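Local structure of Rho GTPase-activating protein 15 (Homo sapiens, 3BYI) at residues His25-Arg30 and Thr34-Val39; Gln67-Ile72 and Ile89-Gly94; Glu105-Tyr110 and Lys148-His153. The protein acts as a GTPase activator for Rho-type GTPases, with activity toward RAC1, converting them to their inactive GDP-bound state. All blocks are in the same frame, centred on the assembly; numbering follows the deposited sequence.

Interaction 1: residues His25-Arg30 and Thr34-Val39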
loop_
_atom_site.group_PDB
_atom_site.type_symbol
_atom_site.label_atom_id
_atom_site.label_comp_id
_atom_site.label_asym_id
_atom_site.label_seq_id
_atom_site.Cartn_x
_atom_site.Cartn_y
_atom_site.Cartn_z
ATOM N N HIS A 25 -10.167 -5.825 5.884
ATOM C CA HIS A 25 -11.589 -5.788 6.231
ATOM C C HIS A 25 -11.849 -5.752 7.716
ATOM O O HIS A 25 -12.791 -5.099 8.155
ATOM C CB HIS A 25 -12.316 -6.960 5.599
ATOM C CG HIS A 25 -12.280 -6.920 4.101
ATOM N ND1 HIS A 25 -13.108 -7.683 3.311
ATOM C CD2 HIS A 25 -11.536 -6.176 3.251
ATOM C CE1 HIS A 25 -12.861 -7.436 2.040
ATOM N NE2 HIS A 25 -11.904 -6.527 1.977
ATOM N N LYS A 26 -10.979 -6.402 8.478
ATOM C CA LYS A 26 -11.045 -6.352 9.929
ATOM C C LYS A 26 -10.513 -5.035 10.465
ATOM O O LYS A 26 -11.062 -4.501 11.421
ATOM C CB LYS A 26 -10.280 -7.526 10.558
ATOM C CG LYS A 26 -10.933 -8.892 10.310
ATOM C CD LYS A 26 -11.078 -9.693 11.615
ATOM N N VAL A 27 -9.434 -4.510 9.869
ATOM C CA VAL A 27 -8.900 -3.209 10.329
ATOM C C VAL A 27 -9.974 -2.135 10.146
ATOM O O VAL A 27 -10.251 -1.349 11.066
ATOM C CB VAL A 27 -7.593 -2.819 9.622
ATOM C CG1 VAL A 27 -7.226 -1.337 9.900
ATOM C CG2 VAL A 27 -6.466 -3.809 10.032
ATOM N N CYS A 28 -10.607 -2.163 8.979
ATOM C CA CYS A 28 -11.576 -1.169 8.581
ATOM C C CYS A 28 -12.852 -1.326 9.362
ATOM O O CYS A 28 -13.464 -0.344 9.744
ATOM C CB CYS A 28 -11.813 -1.230 7.064
ATOM S SG CYS A 28 -10.472 -0.436 6.044
ATOM N N GLU A 29 -13.238 -2.565 9.664
ATOM C CA GLU A 29 -14.482 -2.800 10.413
ATOM C C GLU A 29 -14.363 -2.239 11.840
ATOM O O GLU A 29 -15.323 -1.641 12.405
ATOM C CB GLU A 29 -14.784 -4.292 10.438
ATOM C CG GLU A 29 -16.203 -4.699 10.941
ATOM C CD GLU A 29 -17.302 -4.494 9.875
ATOM O OE1 GLU A 29 -16.966 -4.142 8.708
ATOM O OE2 GLU A 29 -18.495 -4.686 10.223
ATOM N N ARG A 30 -13.191 -2.448 12.431
ATOM C CA ARG A 30 -12.893 -1.965 13.785
ATOM C C ARG A 30 -12.942 -0.427 13.883
ATOM O O ARG A 30 -13.431 0.089 14.868
ATOM C CB ARG A 30 -11.519 -2.467 14.195
ATOM C CG ARG A 30 -11.167 -2.319 15.646
ATOM C CD ARG A 30 -9.720 -2.734 15.897
ATOM N NE ARG A 30 -9.300 -2.476 17.279
ATOM C CZ ARG A 30 -9.609 -3.245 18.313
ATOM N NH1 ARG A 30 -10.369 -4.323 18.140
ATOM N NH2 ARG A 30 -9.175 -2.935 19.534
ATOM N N THR A 34 -13.510 2.671 5.438
ATOM C CA THR A 34 -13.121 1.899 4.259
ATOM C C THR A 34 -11.678 2.182 3.892
ATOM O O THR A 34 -11.135 1.592 2.955
ATOM C CB THR A 34 -14.103 2.151 3.102
ATOM O OG1 THR A 34 -14.186 3.550 2.840
ATOM C CG2 THR A 34 -15.554 1.642 3.492
ATOM N N VAL A 35 -11.044 3.100 4.627
ATOM C CA VAL A 35 -9.616 3.316 4.520
ATOM C C VAL A 35 -8.989 3.364 5.907
ATOM O O VAL A 35 -9.412 4.147 6.734
ATOM C CB VAL A 35 -9.283 4.641 3.793
ATOM C CG1 VAL A 35 -7.799 4.704 3.530
ATOM C CG2 VAL A 35 -10.072 4.762 2.497
ATOM N N PRO A 36 -7.983 2.521 6.171
ATOM C CA PRO A 36 -7.369 2.584 7.486
ATOM C C PRO A 36 -6.757 3.939 7.833
ATOM O O PRO A 36 -6.057 4.550 7.034
ATOM C CB PRO A 36 -6.266 1.520 7.420
ATOM C CG PRO A 36 -6.677 0.610 6.331
ATOM C CD PRO A 36 -7.389 1.464 5.336
ATOM N N TRP A 37 -7.021 4.387 9.041
ATOM C CA TRP A 37 -6.418 5.608 9.575
ATOM C C TRP A 37 -4.903 5.655 9.394
ATOM O O TRP A 37 -4.370 6.712 9.110
ATOM C CB TRP A 37 -6.740 5.787 11.064
ATOM C CG TRP A 37 -8.072 6.326 11.220
ATOM C CD1 TRP A 37 -9.180 5.673 11.662
ATOM C CD2 TRP A 37 -8.486 7.628 10.856
ATOM N NE1 TRP A 37 -10.259 6.498 11.604
ATOM C CE2 TRP A 37 -9.862 7.714 11.123
ATOM C CE3 TRP A 37 -7.822 8.741 10.335
ATOM C CZ2 TRP A 37 -10.590 8.890 10.922
ATOM C CZ3 TRP A 37 -8.532 9.888 10.106
ATOM C CH2 TRP A 37 -9.911 9.962 10.396
ATOM N N PHE A 38 -4.213 4.531 9.598
ATOM C CA PHE A 38 -2.754 4.539 9.514
ATOM C C PHE A 38 -2.285 4.867 8.089
ATOM O O PHE A 38 -1.291 5.550 7.906
ATOM C CB PHE A 38 -2.138 3.218 9.959
ATOM C CG PHE A 38 -0.613 3.200 9.855
ATOM C CD1 PHE A 38 0.163 4.013 10.667
ATOM C CD2 PHE A 38 0.036 2.368 8.952
ATOM C CE1 PHE A 38 1.571 3.955 10.610
ATOM C CE2 PHE A 38 1.399 2.347 8.877
ATOM C CZ PHE A 38 2.169 3.128 9.715
ATOM N N VAL A 39 -3.025 4.360 7.096
ATOM C CA VAL A 39 -2.754 4.647 5.712
ATOM C C VAL A 39 -2.929 6.162 5.417
ATOM O O VAL A 39 -2.129 6.776 4.722
ATOM C CB VAL A 39 -3.643 3.780 4.764
ATOM C CG1 VAL A 39 -3.533 4.264 3.275
ATOM C CG2 VAL A 39 -3.292 2.278 4.905
#

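Interaction 2: residues Gln67-Ile72 and Ile89-Gly94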
loop_
_atom_site.group_PDB
_atom_site.type_symbol
_atom_site.label_atom_id
_atom_site.label_comp_id
_atom_site.label_asym_id
_atom_site.label_seq_id
_atom_site.Cartn_x
_atom_site.Cartn_y
_atom_site.Cartn_z
ATOM N N GLN A 67 10.148 -0.643 12.627
ATOM C CA GLN A 67 9.643 -1.682 13.509
ATOM C C GLN A 67 9.061 -1.075 14.794
ATOM O O GLN A 67 8.037 -1.545 15.311
ATOM C CB GLN A 67 10.735 -2.727 13.795
ATOM C CG GLN A 67 11.076 -3.628 12.577
ATOM C CD GLN A 67 9.982 -4.683 12.226
ATOM O OE1 GLN A 67 8.842 -4.531 12.608
ATOM N NE2 GLN A 67 10.352 -5.737 11.509
ATOM N N LYS A 68 9.688 -0.011 15.307
ATOM C CA LYS A 68 9.134 0.712 16.471
ATOM C C LYS A 68 7.867 1.472 16.133
ATOM O O LYS A 68 6.979 1.606 16.971
ATOM C CB LYS A 68 10.091 1.775 16.999
ATOM C CG LYS A 68 11.347 1.279 17.611
ATOM C CD LYS A 68 12.272 2.413 17.950
ATOM C CE LYS A 68 13.425 1.922 18.810
ATOM N NZ LYS A 68 14.495 2.953 18.840
ATOM N N LEU A 69 7.816 2.032 14.925
ATOM C CA LEU A 69 6.599 2.693 14.425
ATOM C C LEU A 69 5.438 1.689 14.388
ATOM O O LEU A 69 4.346 1.949 14.910
ATOM C CB LEU A 69 6.822 3.260 13.016
ATOM C CG LEU A 69 5.985 4.484 12.589
ATOM C CD1 LEU A 69 6.282 4.904 11.111
ATOM C CD2 LEU A 69 4.500 4.314 12.812
ATOM N N ARG A 70 5.686 0.545 13.769
ATOM C CA ARG A 70 4.721 -0.567 13.718
ATOM C C ARG A 70 4.248 -0.986 15.107
ATOM O O ARG A 70 3.057 -1.212 15.334
ATOM C CB ARG A 70 5.369 -1.752 13.036
ATOM C CG ARG A 70 4.586 -3.032 13.054
ATOM C CD ARG A 70 5.388 -4.049 12.342
ATOM N NE ARG A 70 4.769 -5.343 12.278
ATOM C CZ ARG A 70 4.707 -6.186 13.307
ATOM N NH1 ARG A 70 5.227 -5.865 14.471
ATOM N NH2 ARG A 70 4.137 -7.367 13.165
ATOM N N PHE A 71 5.186 -1.074 16.041
ATOM C CA PHE A 71 4.848 -1.502 17.393
ATOM C C PHE A 71 3.901 -0.526 18.084
ATOM O O PHE A 71 2.903 -0.908 18.701
ATOM C CB PHE A 71 6.092 -1.611 18.261
ATOM C CG PHE A 71 5.797 -2.096 19.656
ATOM C CD1 PHE A 71 5.767 -3.463 19.932
ATOM C CD2 PHE A 71 5.507 -1.200 20.679
ATOM C CE1 PHE A 71 5.480 -3.937 21.202
ATOM C CE2 PHE A 71 5.233 -1.663 21.981
ATOM C CZ PHE A 71 5.215 -3.037 22.234
ATOM N N ILE A 72 4.263 0.752 18.022
ATOM C CA ILE A 72 3.431 1.817 18.583
ATOM C C ILE A 72 2.011 1.751 17.991
ATOM O O ILE A 72 1.012 1.866 18.694
ATOM C CB ILE A 72 4.066 3.222 18.353
ATOM C CG1 ILE A 72 5.235 3.451 19.338
ATOM C CG2 ILE A 72 3.029 4.296 18.464
ATOM C CD1 ILE A 72 6.109 4.711 18.994
ATOM N N ILE A 89 11.328 10.779 6.543
ATOM C CA ILE A 89 10.073 10.399 5.860
ATOM C C ILE A 89 10.159 9.015 5.211
ATOM O O ILE A 89 9.133 8.435 4.841
ATOM C CB ILE A 89 9.641 11.448 4.808
ATOM C CG1 ILE A 89 8.192 11.225 4.375
ATOM C CG2 ILE A 89 10.634 11.483 3.605
ATOM C CD1 ILE A 89 7.164 11.391 5.460
ATOM N N HIS A 90 11.365 8.488 5.047
ATOM C CA HIS A 90 11.515 7.140 4.518
ATOM C C HIS A 90 11.105 6.040 5.527
ATOM O O HIS A 90 10.778 4.930 5.133
ATOM C CB HIS A 90 12.942 6.913 4.048
ATOM C CG HIS A 90 13.384 7.847 2.974
ATOM N ND1 HIS A 90 12.716 7.957 1.774
ATOM C CD2 HIS A 90 14.428 8.711 2.912
ATOM C CE1 HIS A 90 13.346 8.837 1.008
ATOM N NE2 HIS A 90 14.384 9.310 1.676
ATOM N N VAL A 91 11.150 6.346 6.821
ATOM C CA VAL A 91 10.570 5.470 7.848
ATOM C C VAL A 91 9.031 5.377 7.678
ATOM O O VAL A 91 8.433 4.309 7.857
ATOM C CB VAL A 91 10.956 5.928 9.315
ATOM C CG1 VAL A 91 10.116 5.184 10.384
ATOM C CG2 VAL A 91 12.440 5.755 9.574
ATOM N N VAL A 92 8.409 6.490 7.287
ATOM C CA VAL A 92 6.947 6.566 7.073
ATOM C C VAL A 92 6.566 5.784 5.828
ATOM O O VAL A 92 5.638 4.951 5.856
ATOM C CB VAL A 92 6.463 8.038 7.013
ATOM C CG1 VAL A 92 4.995 8.152 6.605
ATOM C CG2 VAL A 92 6.730 8.716 8.356
ATOM N N THR A 93 7.278 6.028 4.728
ATOM C CA THR A 93 7.000 5.289 3.511
ATOM C C THR A 93 7.225 3.804 3.727
ATOM O O THR A 93 6.441 3.012 3.264
ATOM C CB THR A 93 7.870 5.707 2.335
ATOM O OG1 THR A 93 9.227 5.468 2.687
ATOM C CG2 THR A 93 7.629 7.187 1.922
ATOM N N GLY A 94 8.316 3.443 4.417
ATOM C CA GLY A 94 8.611 2.050 4.736
ATOM C C GLY A 94 7.551 1.368 5.581
ATOM O O GLY A 94 7.219 0.224 5.354
#

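Interaction 3: residues Glu105-Tyr110 and Lys148-His153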
loop_
_atom_site.group_PDB
_atom_site.type_symbol
_atom_site.label_atom_id
_atom_site.label_comp_id
_atom_site.label_asym_id
_atom_site.label_seq_id
_atom_site.Cartn_x
_atom_site.Cartn_y
_atom_site.Cartn_z
ATOM N N GLU A 105 -4.127 -10.777 3.097
ATOM C CA GLU A 105 -4.480 -10.863 1.693
ATOM C C GLU A 105 -4.015 -9.517 1.126
ATOM O O GLU A 105 -4.105 -8.488 1.811
ATOM C CB GLU A 105 -5.987 -11.061 1.511
ATOM C CG GLU A 105 -6.391 -11.365 0.064
ATOM C CD GLU A 105 -7.909 -11.397 -0.178
ATOM O OE1 GLU A 105 -8.698 -10.839 0.632
ATOM O OE2 GLU A 105 -8.308 -11.991 -1.211
ATOM N N PRO A 106 -3.444 -9.523 -0.090
ATOM C CA PRO A 106 -3.070 -8.238 -0.680
ATOM C C PRO A 106 -4.236 -7.281 -0.978
ATOM O O PRO A 106 -5.383 -7.701 -1.089
ATOM C CB PRO A 106 -2.288 -8.639 -1.966
ATOM C CG PRO A 106 -2.489 -10.097 -2.153
ATOM C CD PRO A 106 -3.028 -10.686 -0.899
ATOM N N LEU A 107 -3.913 -5.987 -1.136
ATOM C CA LEU A 107 -4.916 -4.973 -1.472
ATOM C C LEU A 107 -5.742 -5.388 -2.693
ATOM O O LEU A 107 -6.953 -5.185 -2.734
ATOM C CB LEU A 107 -4.258 -3.615 -1.725
ATOM C CG LEU A 107 -5.171 -2.390 -1.975
ATOM C CD1 LEU A 107 -6.137 -2.177 -0.830
ATOM C CD2 LEU A 107 -4.335 -1.104 -2.250
ATOM N N PHE A 108 -5.056 -5.938 -3.682
ATOM C CA PHE A 108 -5.697 -6.514 -4.848
ATOM C C PHE A 108 -6.011 -7.960 -4.495
ATOM O O PHE A 108 -5.068 -8.785 -4.411
ATOM C CB PHE A 108 -4.729 -6.478 -6.042
ATOM C CG PHE A 108 -4.546 -5.113 -6.631
ATOM C CD1 PHE A 108 -3.805 -4.135 -5.959
ATOM C CD2 PHE A 108 -5.101 -4.804 -7.850
ATOM C CE1 PHE A 108 -3.633 -2.880 -6.496
ATOM C CE2 PHE A 108 -4.949 -3.546 -8.388
ATOM C CZ PHE A 108 -4.204 -2.584 -7.724
ATOM N N PRO A 109 -7.304 -8.291 -4.271
ATOM C CA PRO A 109 -7.549 -9.652 -3.849
ATOM C C PRO A 109 -7.108 -10.688 -4.884
ATOM O O PRO A 109 -7.228 -10.484 -6.099
ATOM C CB PRO A 109 -9.075 -9.691 -3.613
ATOM C CG PRO A 109 -9.475 -8.219 -3.453
ATOM C CD PRO A 109 -8.562 -7.523 -4.388
ATOM N N TYR A 110 -6.589 -11.788 -4.362
ATOM C CA TYR A 110 -6.237 -12.962 -5.141
ATOM C C TYR A 110 -7.382 -13.403 -6.082
ATOM O O TYR A 110 -7.133 -13.794 -7.226
ATOM C CB TYR A 110 -5.925 -14.150 -4.193
ATOM C CG TYR A 110 -4.777 -14.024 -3.187
ATOM C CD1 TYR A 110 -3.467 -13.821 -3.611
ATOM C CD2 TYR A 110 -5.010 -14.199 -1.800
ATOM C CE1 TYR A 110 -2.406 -13.744 -2.697
ATOM C CE2 TYR A 110 -3.954 -14.136 -0.859
ATOM C CZ TYR A 110 -2.650 -13.901 -1.320
ATOM O OH TYR A 110 -1.595 -13.799 -0.408
ATOM N N LYS A 148 -8.088 3.919 -4.162
ATOM C CA LYS A 148 -8.296 5.302 -4.611
ATOM C C LYS A 148 -7.425 6.289 -3.837
ATOM O O LYS A 148 -6.751 7.124 -4.424
ATOM C CB LYS A 148 -9.751 5.701 -4.479
ATOM C CG LYS A 148 -10.071 7.033 -5.139
ATOM C CD LYS A 148 -11.517 7.399 -5.007
ATOM C CE LYS A 148 -11.823 8.725 -5.738
ATOM N NZ LYS A 148 -13.264 8.742 -6.177
ATOM N N VAL A 149 -7.440 6.180 -2.516
ATOM C CA VAL A 149 -6.645 7.058 -1.671
ATOM C C VAL A 149 -5.121 6.875 -1.966
ATOM O O VAL A 149 -4.400 7.859 -2.144
ATOM C CB VAL A 149 -7.028 6.848 -0.164
ATOM C CG1 VAL A 149 -5.989 7.391 0.765
ATOM C CG2 VAL A 149 -8.394 7.483 0.160
ATOM N N LEU A 150 -4.637 5.638 -2.026
ATOM C CA LEU A 150 -3.219 5.406 -2.260
ATOM C C LEU A 150 -2.785 5.844 -3.677
ATOM O O LEU A 150 -1.850 6.593 -3.834
ATOM C CB LEU A 150 -2.858 3.944 -1.992
ATOM C CG LEU A 150 -1.405 3.550 -2.261
ATOM C CD1 LEU A 150 -0.418 4.203 -1.303
ATOM C CD2 LEU A 150 -1.310 2.064 -2.228
ATOM N N PHE A 151 -3.459 5.379 -4.715
ATOM C CA PHE A 151 -3.102 5.797 -6.068
ATOM C C PHE A 151 -3.270 7.309 -6.302
ATOM O O PHE A 151 -2.486 7.913 -7.008
ATOM C CB PHE A 151 -3.860 4.965 -7.101
ATOM C CG PHE A 151 -3.347 3.555 -7.191
ATOM C CD1 PHE A 151 -4.115 2.481 -6.770
ATOM C CD2 PHE A 151 -2.072 3.320 -7.670
ATOM C CE1 PHE A 151 -3.628 1.194 -6.831
ATOM C CE2 PHE A 151 -1.562 2.041 -7.722
ATOM C CZ PHE A 151 -2.345 0.973 -7.296
ATOM N N GLY A 152 -4.290 7.903 -5.706
ATOM C CA GLY A 152 -4.505 9.353 -5.796
ATOM C C GLY A 152 -3.307 10.095 -5.222
ATOM O O GLY A 152 -2.827 11.038 -5.806
ATOM N N HIS A 153 -2.830 9.634 -4.067
ATOM C CA HIS A 153 -1.601 10.132 -3.457
ATOM C C HIS A 153 -0.386 9.977 -4.363
ATOM O O HIS A 153 0.470 10.870 -4.460
ATOM C CB HIS A 153 -1.357 9.353 -2.146
ATOM C CG HIS A 153 0.004 9.559 -1.545
ATOM N ND1 HIS A 153 0.461 10.789 -1.113
ATOM C CD2 HIS A 153 0.998 8.687 -1.292
ATOM C CE1 HIS A 153 1.679 10.658 -0.613
ATOM N NE2 HIS A 153 2.033 9.391 -0.719
#

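Interaction 1: residues His25-Arg30 and Thr34-Val39
C28 and V27, neighbours on one turn of helix 24-31, meet P36 and the T34-V35 peptide, and the contact is built from van der Waals touches. The first kind joins sulfur to backbone. C28 turns SG beside its own backbone N (chi1 -78°), which places the atom over the flat face of the peptide linking T34 to V35. SG stands almost directly above the carbonyl carbon, 3.6 Å from T34 C. The chain passes close by here: C28 CA and T34 CA, the nearest CA pair of the two segments, are 5.5 Å apart.

The second kind is apolar side chain against proline ring. The same SG lies 3.7 Å from P36 CD, while V27 reaches a different part of that ring: its CG1, anti to the backbone N (chi1 168°), comes within 3.9 Å of P36 CB. The side chains of V27 and P36 cross at about a right angle. The valine thus lies at the CB of the ring and the cysteine at its CD. P36, touched at these two places, sits at the N-cap position, right before helix 37-49.

Polar anchors come from elsewhere. W37 N donates a hydrogen bond to E31 OE1, bridging helices 24-31 and 37-49. T34 OG1 hydrogen-bonds to D145, and T34 O to T146 OG1, which ties the connection between the two helices to helix 141-159. There C28 also touches P142, and P36 reaches F99 of helix 89-102.

Interaction 2: residues Gln67-Ile72 and Ile89-Gly94
L69 of helix 63-74 meets V91 at the beginning of helix 89-102 in a small, buried contact of apolar side chains between two helices of the RhoGAP domain. L69 CA and V91 CA are 8.2 Å apart, and both side chains point into the space between. L69 carries CG anti to its backbone N and then continues extended (chi2 -178°), which carries CD1 to the end of the side chain, toward V91. There it lies 3.9 Å from V91 CG1, the two side chains meeting at a slant. The same methyl also comes alongside the V91 carbonyl and reaches toward the backbone of V92, 4.4 Å from V92 CA. The CB of V92 points away from L69, and its side chain touches C42 of helix 37-49, so V92 offers backbone more than side chain to L69.

Behind this surface the helix is tied internally. H90 O accepts from two donors on one face of its carbonyl plane: G94 N, in the regular helical pattern, and T93 OG1 at 2.9 Å. The hydroxyl approaches at a C=O angle of 104° and 37° out of that plane, away from the usual lone-pair direction, and in doing so it satisfies the buried polar end of T93.

Other side chains close round the pair, with V91 resting on T65 and I66, and L69 on W86 and A95. This is apolar helix-helix packing in the interior of the all-helical RhoGAP domain, joining helices 63-74 and 89-102.

Interaction 3: residues Glu105-Tyr110 and Lys148-His153
The loop at L107 and F108 passes helix 141-159 at a distance, L107 CA and L150 CA, the nearest CA pair, being 10.5 Å apart, so large side chains must do the bridging. Two pairs carry it. L107 and L150 both point toward the opposite segment and meet end to end, through methyls whose CD2 atoms are 4.4 Å apart, a loose touch. The aromatic pair comes closer. F108 and F151 arrive from opposite directions. With its CG beside the backbone N (chi1 -74°), F108 brings the end of its ring nearer to the helix than the direction of its CB alone would suggest. Its CZ and CE1 meet CE1 and CZ of F151, and F108 CZ lies 3.9 Å from F151 CE1. That atom of F151 sits at the edge of the F108 ring, near its plane.

Each side of the contact has a further hold. F108 makes an edge-to-face pair with F116 and is joined through its backbone to L179 of helix 168-180, on which F151 also packs. L107 O accepts a hydrogen bond from N143 ND2, tying the loop to the start of helix 141-159. Within the loop itself, P106 CD lies over a face of the Y110 ring, offset toward the rim.

Replacing F108 by an alanine is likely to leave the end of F151 without its facing ring, and F116 without its edge-to-face partner, and to open a gap beside L179. Across the two segments the chemistry is entirely hydrocarbon and buried, which implies that shape and exclusion of water, with little directional bonding, join loop to helix.

In the fold
All three contacts lie within one all-helical Rho-GAP domain and follow one another along the chain, each closing before the next opens. Interactions 1 and 2 have centres 18 Å apart yet touch directly: F38 CE1, on helix 37-49, packs 3.7 Å from L69 CD2 on helix 63-74. Interactions 1 and 3 are closer, about 12 Å between centres, and meet where V35 CG2 lies 4.0 Å from V149 CG2 on helix 141-159. Interactions 2 and 3, with centres 19 Å apart, come no nearer than about 7 Å between nearest atoms. Residues 34-39 therefore touch both other contacts, away from the predicted arginine finger R58, in the loop between helices 37-49 and 63-74.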